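Local atomic coordinates of Baccell_00875 (Bacteroides cellulosilyticus DSM 14838, PDB entry 5NO8), a protein that probably acts as a polysaccharide lyase that removes the rhamnose caps linked to glucuronic acid in complex arabinogalactan proteins. Residues G523-Y533 with K563-V574. Residues are numbered along the deposited sequence; the frame is centred on the assembly and turned at random.
Sequences GDVFVKNGLNY and KYLDEVKRQMPV
With CG opposite its backbone N (chi1 -171°) and a bend at chi2, Glu567 lays its carboxylate along Val527 and brings OE2 within 3.5 Å of Gly530 CA. Tyr533 sets CG opposite its carbonyl carbon (chi1 -62°), which carries its OH to Gln571 OE1, a bond of 2.6 Å. The hydroxyl donates from well above the carbonyl plane, with ring and amide nearly perpendicular. Gln571 NE2 in turn gives an almost straight bond of 2.8 Å to the anti lone pair of Glu567 OE2. Arg570 grips Glu567 OE1 side-on through NE and NH2. A lysine in place of Glu567 would probably leave Arg570 without its anionic mate and take from Gln571 NE2 the acceptor that helps set its amide. The contact joins two neighbouring helices, 509-529 and 562-576, of the helical domain, whose short segments run 42° apart. Helix 542-559, which links them in sequence, packs against Tyr533, Tyr564, Glu567 and Gln571. At the other end, Asp524 OD1 takes Tyr564 OH at 2.7 Å and Lys563 NZ at 3.0 Å, from opposite faces of its carboxylate. Val527 CG2 wedges between Glu567 CB and the edge of the Tyr564 ring, 3.9 Å from Tyr564 CD1. Leu531 CD2 lies 4.1 Å from Val574 CG2. At the helix end, one water donates to the carbonyl oxygens of Phe526, in the last turn, and Gly530, just beyond it.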
ATOM      1  N   GLY A 523     -19.082  -5.708 -18.189  1.00 27.78           N
ATOM      2  CA  GLY A 523     -19.156  -6.848 -17.301  1.00 28.52           C
ATOM      3  C   GLY A 523     -18.810  -8.174 -17.969  1.00 31.10           C
ATOM      4  O   GLY A 523     -18.071  -8.991 -17.413  1.00 28.41           O
ATOM      5  N   ASP A 524     -19.334  -8.375 -19.178  1.00 30.32           N
ATOM      6  CA  ASP A 524     -19.044  -9.601 -19.924  1.00 31.75           C
ATOM      7  C   ASP A 524     -17.570  -9.666 -20.333  1.00 28.53           C
ATOM      8  O   ASP A 524     -16.975 -10.722 -20.218  1.00 29.20           O
ATOM      9  CB  ASP A 524     -20.008  -9.757 -21.118  1.00 32.04           C
ATOM     10  CG  ASP A 524     -21.459  -9.936 -20.678  1.00 34.30           C
ATOM     11  OD1 ASP A 524     -21.718 -10.269 -19.494  1.00 35.36           O
ATOM     12  OD2 ASP A 524     -22.366  -9.737 -21.520  1.00 35.65           O
ATOM     13  N   VAL A 525     -16.965  -8.544 -20.720  1.00 29.94           N
ATOM     14  CA  VAL A 525     -15.521  -8.522 -21.014  1.00 31.10           C
ATOM     15  C   VAL A 525     -14.701  -8.897 -19.771  1.00 32.57           C
ATOM     16  O   VAL A 525     -13.802  -9.734 -19.857  1.00 31.19           O
ATOM     17  CB  VAL A 525     -15.047  -7.187 -21.614  1.00 33.17           C
ATOM     18  CG1 VAL A 525     -13.518  -7.121 -21.715  1.00 34.29           C
ATOM     19  CG2 VAL A 525     -15.654  -6.979 -23.000  1.00 32.95           C
ATOM     20  N   PHE A 526     -15.034  -8.327 -18.612  1.00 30.48           N
ATOM     21  CA  PHE A 526     -14.271  -8.621 -17.393  1.00 29.03           C
ATOM     22  C   PHE A 526     -14.389 -10.076 -16.979  1.00 28.27           C
ATOM     23  O   PHE A 526     -13.413 -10.681 -16.568  1.00 27.46           O
ATOM     24  CB  PHE A 526     -14.692  -7.715 -16.223  1.00 28.72           C
ATOM     25  CG  PHE A 526     -14.363  -6.241 -16.400  1.00 27.91           C
ATOM     26  CD1 PHE A 526     -13.600  -5.749 -17.459  1.00 27.33           C
ATOM     27  CD2 PHE A 526     -14.793  -5.331 -15.423  1.00 28.47           C
ATOM     28  CE1 PHE A 526     -13.324  -4.390 -17.570  1.00 27.78           C
ATOM     29  CE2 PHE A 526     -14.508  -3.976 -15.531  1.00 27.17           C
ATOM     30  CZ  PHE A 526     -13.784  -3.503 -16.602  1.00 28.15           C
ATOM     31  N   VAL A 527     -15.589 -10.635 -17.086  1.00 28.95           N
ATOM     32  CA  VAL A 527     -15.806 -12.048 -16.803  1.00 29.05           C
ATOM     33  C   VAL A 527     -15.008 -12.961 -17.751  1.00 31.12           C
ATOM     34  O   VAL A 527     -14.442 -13.976 -17.315  1.00 30.29           O
ATOM     35  CB  VAL A 527     -17.316 -12.406 -16.843  1.00 28.94           C
ATOM     36  CG1 VAL A 527     -17.544 -13.911 -16.799  1.00 29.20           C
ATOM     37  CG2 VAL A 527     -18.037 -11.764 -15.665  1.00 28.52           C
ATOM     38  N   LYS A 528     -14.978 -12.606 -19.030  1.00 31.67           N
ATOM     39  CA  LYS A 528     -14.248 -13.400 -20.013  1.00 34.41           C
ATOM     40  C   LYS A 528     -12.736 -13.279 -19.794  1.00 32.02           C
ATOM     41  O   LYS A 528     -12.028 -14.248 -19.967  1.00 32.28           O
ATOM     42  CB  LYS A 528     -14.630 -12.975 -21.432  1.00 38.03           C
ATOM     43  CG  LYS A 528     -14.094 -13.863 -22.548  1.00 41.74           C
ATOM     44  CD  LYS A 528     -14.332 -13.204 -23.901  1.00 47.70           C
ATOM     45  CE  LYS A 528     -13.359 -12.051 -24.172  1.00 52.50           C
ATOM     46  NZ  LYS A 528     -14.052 -10.812 -24.651  1.00 52.42           N
ATOM     47  N   ASN A 529     -12.246 -12.102 -19.407  1.00 30.56           N
ATOM     48  CA  ASN A 529     -10.826 -11.941 -19.105  1.00 30.96           C
ATOM     49  C   ASN A 529     -10.395 -12.740 -17.871  1.00 31.38           C
ATOM     50  O   ASN A 529      -9.299 -13.278 -17.854  1.00 32.15           O
ATOM     51  CB  ASN A 529     -10.462 -10.473 -18.905  1.00 31.54           C
ATOM     52  CG  ASN A 529     -10.504  -9.674 -20.183  1.00 33.40           C
ATOM     53  OD1 ASN A 529     -10.582 -10.235 -21.283  1.00 34.62           O
ATOM     54  ND2 ASN A 529     -10.424  -8.344 -20.052  1.00 32.28           N
ATOM     55  N   GLY A 530     -11.254 -12.820 -16.852  1.00 30.46           N
ATOM     56  CA  GLY A 530     -10.879 -13.415 -15.562  1.00 29.48           C
ATOM     57  C   GLY A 530      -9.590 -12.791 -15.031  1.00 28.14           C
ATOM     58  O   GLY A 530      -9.444 -11.565 -15.020  1.00 29.17           O
ATOM     59  N   LEU A 531      -8.632 -13.629 -14.664  1.00 28.52           N
ATOM     60  CA  LEU A 531      -7.359 -13.153 -14.122  1.00 29.80           C
ATOM     61  C   LEU A 531      -6.343 -12.732 -15.186  1.00 30.84           C
ATOM     62  O   LEU A 531      -5.244 -12.275 -14.846  1.00 30.27           O
ATOM     63  CB  LEU A 531      -6.749 -14.215 -13.203  1.00 30.59           C
ATOM     64  CG  LEU A 531      -7.667 -14.777 -12.109  1.00 31.61           C
ATOM     65  CD1 LEU A 531      -6.892 -15.763 -11.249  1.00 32.17           C
ATOM     66  CD2 LEU A 531      -8.266 -13.673 -11.261  1.00 32.01           C
ATOM     67  N   ASN A 532      -6.696 -12.838 -16.466  1.00 31.15           N
ATOM     68  CA  ASN A 532      -5.862 -12.272 -17.530  1.00 32.45           C
ATOM     69  C   ASN A 532      -6.070 -10.771 -17.649  1.00 32.79           C
ATOM     70  O   ASN A 532      -6.601 -10.278 -18.633  1.00 32.46           O
ATOM     71  CB  ASN A 532      -6.143 -12.966 -18.869  1.00 33.50           C
ATOM     72  CG  ASN A 532      -5.960 -14.457 -18.779  1.00 34.59           C
ATOM     73  OD1 ASN A 532      -6.906 -15.216 -18.960  1.00 37.16           O
ATOM     74  ND2 ASN A 532      -4.748 -14.885 -18.439  1.00 32.63           N
ATOM     75  N   TYR A 533      -5.602 -10.040 -16.639  1.00 32.53           N
ATOM     76  CA  TYR A 533      -5.807  -8.601 -16.572  1.00 30.71           C
ATOM     77  C   TYR A 533      -4.897  -7.931 -17.593  1.00 31.74           C
ATOM     78  O   TYR A 533      -3.683  -8.168 -17.577  1.00 32.21           O
ATOM     79  CB  TYR A 533      -5.473  -8.070 -15.177  1.00 29.64           C
ATOM     80  CG  TYR A 533      -6.315  -8.623 -14.055  1.00 28.94           C
ATOM     81  CD1 TYR A 533      -7.592  -8.119 -13.795  1.00 30.35           C
ATOM     82  CD2 TYR A 533      -5.827  -9.611 -13.228  1.00 29.29           C
ATOM     83  CE1 TYR A 533      -8.356  -8.617 -12.754  1.00 29.85           C
ATOM     84  CE2 TYR A 533      -6.576 -10.114 -12.183  1.00 30.69           C
ATOM     85  CZ  TYR A 533      -7.838  -9.614 -11.952  1.00 30.24           C
ATOM     86  OH  TYR A 533      -8.547 -10.127 -10.911  1.00 31.24           O
ATOM     87  N   LYS A 563     -23.720 -14.375 -12.590  1.00 33.27           N
ATOM     88  CA  LYS A 563     -22.433 -14.481 -13.272  1.00 33.97           C
ATOM     89  C   LYS A 563     -21.434 -13.376 -12.859  1.00 32.00           C
ATOM     90  O   LYS A 563     -20.214 -13.604 -12.832  1.00 30.59           O
ATOM     91  CB  LYS A 563     -22.593 -14.505 -14.797  1.00 37.51           C
ATOM     92  CG  LYS A 563     -23.067 -13.223 -15.456  1.00 40.70           C
ATOM     93  CD  LYS A 563     -23.671 -13.506 -16.840  1.00 46.80           C
ATOM     94  CE  LYS A 563     -23.136 -12.609 -17.949  1.00 50.76           C
ATOM     95  NZ  LYS A 563     -21.758 -13.006 -18.383  1.00 54.36           N
ATOM     96  N   TYR A 564     -21.948 -12.195 -12.535  1.00 27.50           N
ATOM     97  CA  TYR A 564     -21.067 -11.115 -12.098  1.00 28.65           C
ATOM     98  C   TYR A 564     -20.605 -11.326 -10.655  1.00 26.43           C
ATOM     99  O   TYR A 564     -19.425 -11.127 -10.372  1.00 25.88           O
ATOM    100  CB  TYR A 564     -21.695  -9.731 -12.325  1.00 29.18           C
ATOM    101  CG  TYR A 564     -22.136  -9.505 -13.756  1.00 29.16           C
ATOM    102  CD1 TYR A 564     -21.259  -9.710 -14.815  1.00 29.53           C
ATOM    103  CD2 TYR A 564     -23.429  -9.078 -14.052  1.00 30.65           C
ATOM    104  CE1 TYR A 564     -21.656  -9.522 -16.133  1.00 30.36           C
ATOM    105  CE2 TYR A 564     -23.835  -8.872 -15.372  1.00 31.29           C
ATOM    106  CZ  TYR A 564     -22.948  -9.100 -16.409  1.00 31.79           C
ATOM    107  OH  TYR A 564     -23.313  -8.902 -17.728  1.00 31.73           O
ATOM    108  N   LEU A 565     -21.501 -11.752  -9.766  1.00 25.31           N
ATOM    109  CA  LEU A 565     -21.120 -12.086  -8.396  1.00 26.06           C
ATOM    110  C   LEU A 565     -20.172 -13.262  -8.321  1.00 27.49           C
ATOM    111  O   LEU A 565     -19.274 -13.279  -7.476  1.00 24.22           O
ATOM    112  CB  LEU A 565     -22.324 -12.362  -7.486  1.00 27.90           C
ATOM    113  CG  LEU A 565     -22.048 -12.532  -5.968  1.00 28.29           C
ATOM    114  CD1 LEU A 565     -21.131 -11.442  -5.405  1.00 29.35           C
ATOM    115  CD2 LEU A 565     -23.346 -12.566  -5.165  1.00 30.20           C
ATOM    116  N   ASP A 566     -20.371 -14.273  -9.165  1.00 27.92           N
ATOM    117  CA  ASP A 566     -19.447 -15.421  -9.180  1.00 29.59           C
ATOM    118  C   ASP A 566     -18.026 -14.979  -9.595  1.00 26.39           C
ATOM    119  O   ASP A 566     -17.048 -15.445  -9.025  1.00 27.88           O
ATOM    120  CB  ASP A 566     -19.974 -16.574 -10.067  1.00 33.02           C
ATOM    121  CG  ASP A 566     -21.190 -17.314  -9.447  1.00 38.51           C
ATOM    122  OD1 ASP A 566     -21.518 -17.144  -8.238  1.00 40.93           O
ATOM    123  OD2 ASP A 566     -21.812 -18.109 -10.177  1.00 43.22           O
ATOM    124  N   GLU A 567     -17.925 -14.039 -10.521  1.00 25.83           N
ATOM    125  CA  GLU A 567     -16.623 -13.478 -10.901  1.00 27.58           C
ATOM    126  C   GLU A 567     -15.981 -12.654  -9.758  1.00 26.21           C
ATOM    127  O   GLU A 567     -14.783 -12.787  -9.491  1.00 25.46           O
ATOM    128  CB  GLU A 567     -16.729 -12.646 -12.163  1.00 27.74           C
ATOM    129  CG  GLU A 567     -15.378 -12.212 -12.735  1.00 30.31           C
ATOM    130  CD  GLU A 567     -14.457 -13.372 -13.094  1.00 33.45           C
ATOM    131  OE1 GLU A 567     -14.981 -14.430 -13.495  1.00 37.13           O
ATOM    132  OE2 GLU A 567     -13.216 -13.220 -13.003  1.00 32.12           O
ATOM    133  N   VAL A 568     -16.795 -11.848  -9.080  1.00 24.31           N
ATOM    134  CA  VAL A 568     -16.361 -11.142  -7.856  1.00 24.62           C
ATOM    135  C   VAL A 568     -15.738 -12.127  -6.880  1.00 24.47           C
ATOM    136  O   VAL A 568     -14.615 -11.906  -6.424  1.00 24.07           O
ATOM    137  CB  VAL A 568     -17.534 -10.382  -7.170  1.00 23.84           C
ATOM    138  CG1 VAL A 568     -17.169  -9.912  -5.757  1.00 24.53           C
ATOM    139  CG2 VAL A 568     -17.987  -9.213  -8.020  1.00 24.16           C
ATOM    140  N   LYS A 569     -16.460 -13.199  -6.570  1.00 25.49           N
ATOM    141  CA  LYS A 569     -15.996 -14.210  -5.622  1.00 26.97           C
ATOM    142  C   LYS A 569     -14.729 -14.914  -6.076  1.00 27.12           C
ATOM    143  O   LYS A 569     -13.873 -15.210  -5.248  1.00 25.74           O
ATOM    144  CB  LYS A 569     -17.087 -15.241  -5.314  1.00 28.05           C
ATOM    145  CG  LYS A 569     -18.150 -14.695  -4.394  1.00 29.32           C
ATOM    146  CD  LYS A 569     -19.231 -15.721  -4.142  1.00 32.47           C
ATOM    147  CE  LYS A 569     -20.309 -15.154  -3.241  1.00 32.91           C
ATOM    148  NZ  LYS A 569     -21.589 -15.867  -3.458  1.00 35.76           N
ATOM    149  N   ARG A 570     -14.600 -15.159  -7.380  1.00 26.94           N
ATOM    150  CA  ARG A 570     -13.361 -15.723  -7.933  1.00 28.97           C
ATOM    151  C   ARG A 570     -12.167 -14.768  -7.758  1.00 28.00           C
ATOM    152  O   ARG A 570     -11.058 -15.222  -7.492  1.00 27.69           O
ATOM    153  CB  ARG A 570     -13.500 -16.099  -9.431  1.00 31.46           C
ATOM    154  CG  ARG A 570     -14.147 -17.464  -9.659  1.00 33.91           C
ATOM    155  CD  ARG A 570     -14.021 -17.921 -11.125  1.00 36.28           C
ATOM    156  NE  ARG A 570     -14.847 -17.106 -12.016  1.00 36.47           N
ATOM    157  CZ  ARG A 570     -16.160 -17.275 -12.225  1.00 37.38           C
ATOM    158  NH1 ARG A 570     -16.835 -18.260 -11.627  1.00 38.51           N
ATOM    159  NH2 ARG A 570     -16.801 -16.451 -13.049  1.00 34.06           N
ATOM    160  N   GLN A 571     -12.398 -13.471  -7.932  1.00 24.10           N
ATOM    161  CA  GLN A 571     -11.321 -12.484  -7.906  1.00 23.56           C
ATOM    162  C   GLN A 571     -10.967 -11.974  -6.505  1.00 22.51           C
ATOM    163  O   GLN A 571      -9.866 -11.449  -6.317  1.00 20.48           O
ATOM    164  CB  GLN A 571     -11.626 -11.325  -8.833  1.00 24.75           C
ATOM    165  CG  GLN A 571     -11.634 -11.728 -10.313  1.00 26.49           C
ATOM    166  CD  GLN A 571     -11.563 -10.555 -11.268  1.00 27.47           C
ATOM    167  OE1 GLN A 571     -11.022  -9.494 -10.934  1.00 28.45           O
ATOM    168  NE2 GLN A 571     -12.110 -10.735 -12.484  1.00 27.25           N
ATOM    169  N   MET A 572     -11.856 -12.148  -5.533  1.00 21.69           N
ATOM    170  CA  MET A 572     -11.622 -11.582  -4.182  1.00 22.60           C
ATOM    171  C   MET A 572     -10.297 -12.014  -3.559  1.00 22.17           C
ATOM    172  O   MET A 572      -9.611 -11.157  -3.035  1.00 20.38           O
ATOM    173  CB  MET A 572     -12.770 -11.881  -3.218  1.00 24.53           C
ATOM    174  CG  MET A 572     -13.979 -10.997  -3.447  1.00 27.09           C
ATOM    175  SD  MET A 572     -13.723  -9.297  -2.890  1.00 31.81           S
ATOM    176  CE  MET A 572     -13.804  -9.565  -1.136  1.00 32.50           C
ATOM    177  N   PRO A 573      -9.932 -13.322  -3.624  1.00 21.94           N
ATOM    178  CA  PRO A 573      -8.654 -13.746  -3.018  1.00 21.80           C
ATOM    179  C   PRO A 573      -7.423 -13.114  -3.666  1.00 19.53           C
ATOM    180  O   PRO A 573      -6.413 -12.862  -2.983  1.00 19.95           O
ATOM    181  CB  PRO A 573      -8.653 -15.268  -3.206  1.00 23.66           C
ATOM    182  CG  PRO A 573     -10.091 -15.626  -3.400  1.00 24.27           C
ATOM    183  CD  PRO A 573     -10.638 -14.485  -4.195  1.00 23.55           C
ATOM    184  N   VAL A 574      -7.502 -12.852  -4.961  1.00 18.69           N
ATOM    185  CA  VAL A 574      -6.466 -12.163  -5.688  1.00 18.99           C
ATOM    186  C   VAL A 574      -6.340 -10.701  -5.215  1.00 18.96           C
ATOM    187  O   VAL A 574      -5.221 -10.184  -5.036  1.00 17.70           O
ATOM    188  CB  VAL A 574      -6.696 -12.324  -7.216  1.00 20.04           C
ATOM    189  CG1 VAL A 574      -5.783 -11.450  -8.025  1.00 20.91           C
ATOM    190  CG2 VAL A 574      -6.518 -13.791  -7.607  1.00 21.90           C
TER
HETATM  191  O   HOH W   1     -11.150  -9.431 -15.453  1.00 26.80           O
HETATM  192  O   HOH W   2     -14.234 -15.827 -15.336  1.00 37.70           O